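Local coordinates for protein probable AP endonuclease (African swine fever virus, PDB 6KI3) that probably cleaves DNA on the 5' side of abasic sites during repair, with three bound zinc ions, and probably also proofreads as a 3'-5' exonuclease, at residues Glu166-Ile171 / Ser213-Ser218. Sequence-based numbering, arbitrary orientation.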
# COMPACT_ATOMS: atom_id res chain seq x y z
N GLU A 166 -14.99 -7.60 -11.40
CA GLU A 166 -14.96 -8.95 -11.88
C GLU A 166 -14.11 -9.82 -10.99
O GLU A 166 -14.53 -10.89 -10.60
CB GLU A 166 -14.46 -8.99 -13.32
CG GLU A 166 -14.33 -10.38 -13.91
CD GLU A 166 -13.58 -10.48 -15.22
OE1 GLU A 166 -13.23 -11.60 -15.55
OE2 GLU A 166 -13.31 -9.49 -15.93
N LEU A 167 -12.93 -9.34 -10.60
CA LEU A 167 -12.01 -10.13 -9.79
C LEU A 167 -12.60 -10.45 -8.43
O LEU A 167 -12.65 -11.61 -8.02
CB LEU A 167 -10.68 -9.38 -9.64
CG LEU A 167 -9.74 -9.92 -8.56
CD1 LEU A 167 -9.29 -11.33 -8.90
CD2 LEU A 167 -8.55 -9.00 -8.36
N PHE A 168 -13.05 -9.42 -7.70
CA PHE A 168 -13.49 -9.63 -6.33
C PHE A 168 -14.81 -10.39 -6.24
O PHE A 168 -15.09 -10.99 -5.20
CB PHE A 168 -13.60 -8.29 -5.60
CG PHE A 168 -12.31 -7.84 -4.97
CD1 PHE A 168 -11.34 -7.18 -5.72
CD2 PHE A 168 -12.06 -8.10 -3.64
CE1 PHE A 168 -10.15 -6.78 -5.14
CE2 PHE A 168 -10.87 -7.70 -3.05
CZ PHE A 168 -9.92 -7.04 -3.80
N LEU A 169 -15.63 -10.37 -7.30
CA LEU A 169 -16.83 -11.20 -7.29
C LEU A 169 -16.48 -12.67 -7.44
O LEU A 169 -17.06 -13.53 -6.76
CB LEU A 169 -17.80 -10.76 -8.38
CG LEU A 169 -19.16 -11.44 -8.34
CD1 LEU A 169 -20.28 -10.42 -8.21
CD2 LEU A 169 -19.37 -12.32 -9.57
N ARG A 170 -15.52 -12.98 -8.31
CA ARG A 170 -15.00 -14.34 -8.38
C ARG A 170 -14.34 -14.73 -7.06
O ARG A 170 -14.31 -15.92 -6.71
CB ARG A 170 -14.00 -14.45 -9.53
CG ARG A 170 -13.61 -15.87 -9.88
CD ARG A 170 -12.83 -15.92 -11.18
NE ARG A 170 -12.61 -17.29 -11.63
CZ ARG A 170 -13.46 -17.97 -12.40
NH1 ARG A 170 -14.59 -17.40 -12.81
NH2 ARG A 170 -13.18 -19.21 -12.76
N ILE A 171 -13.81 -13.75 -6.32
CA ILE A 171 -13.28 -14.02 -4.99
C ILE A 171 -14.41 -14.37 -4.03
O ILE A 171 -14.33 -15.35 -3.29
CB ILE A 171 -12.47 -12.81 -4.48
CG1 ILE A 171 -11.12 -12.72 -5.20
CG2 ILE A 171 -12.28 -12.88 -2.97
CD1 ILE A 171 -10.24 -11.59 -4.72
N SER A 213 -20.57 -4.03 -1.94
CA SER A 213 -21.05 -5.36 -1.58
C SER A 213 -20.10 -6.47 -2.01
O SER A 213 -20.31 -7.62 -1.62
CB SER A 213 -22.43 -5.59 -2.19
N VAL A 214 -19.08 -6.15 -2.80
CA VAL A 214 -18.08 -7.11 -3.22
C VAL A 214 -16.71 -6.81 -2.63
O VAL A 214 -15.96 -7.72 -2.29
CB VAL A 214 -18.02 -7.18 -4.76
CG1 VAL A 214 -17.29 -8.42 -5.19
CG2 VAL A 214 -19.42 -7.14 -5.36
N ILE A 215 -16.37 -5.53 -2.52
CA ILE A 215 -15.15 -5.10 -1.85
C ILE A 215 -15.50 -3.93 -0.94
O ILE A 215 -15.53 -2.77 -1.38
CB ILE A 215 -14.04 -4.75 -2.87
CG1 ILE A 215 -12.85 -4.08 -2.19
CG2 ILE A 215 -14.60 -3.92 -4.03
CD1 ILE A 215 -12.17 -4.96 -1.16
N PRO A 216 -15.81 -4.18 0.33
CA PRO A 216 -16.24 -3.10 1.21
C PRO A 216 -15.06 -2.20 1.57
O PRO A 216 -13.90 -2.65 1.58
CB PRO A 216 -16.78 -3.83 2.45
CG PRO A 216 -16.07 -5.15 2.44
CD PRO A 216 -15.88 -5.50 0.99
N PRO A 217 -15.32 -0.93 1.86
CA PRO A 217 -14.21 -0.02 2.21
C PRO A 217 -13.48 -0.40 3.48
O PRO A 217 -12.37 0.10 3.71
CB PRO A 217 -14.91 1.34 2.35
CG PRO A 217 -16.34 1.01 2.63
CD PRO A 217 -16.62 -0.24 1.86
N SER A 218 -14.05 -1.27 4.31
CA SER A 218 -13.32 -1.77 5.47
C SER A 218 -12.10 -2.59 5.06
O SER A 218 -11.15 -2.71 5.85
CB SER A 218 -14.24 -2.60 6.36
OG SER A 218 -14.72 -3.74 5.66
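F168, on helix 161-174, packs against V214 and I215 in the outer layer of a TIM barrel, where the loop leading into barrel strand 220-227 runs past the helix. Followed outward from the backbone, F168 first meets V214: its CB lies 3.7 Å from V214 CG1. At the ring, CG and CD2 come under I215 CB, which sits 4.3 Å from the ring centroid and only 22° off the normal, a CH-pi contact over the face. Farther out, CE2 reaches I215 CD1 at 3.6 Å, and CZ still touches that methyl. I171 CD1, three residues on, lies over the opposite face, also displaced toward the rim, so each face has an isoleucine carbon over it. Beyond the two segments the ring also packs on I179 and L181 of strand 179-184, a setting in which a flat, wholly apolar group can fill the interface between helix, loop and barrel wall. V214 is short, with its methyls directly on CB, and so can come close to the helix backbone. With CG1 anti to its own N (chi1 -164°), that methyl is directed at the peptide joining F168 to L169, lying 3.3 Å from F168 C and 3.3 Å from L169 N.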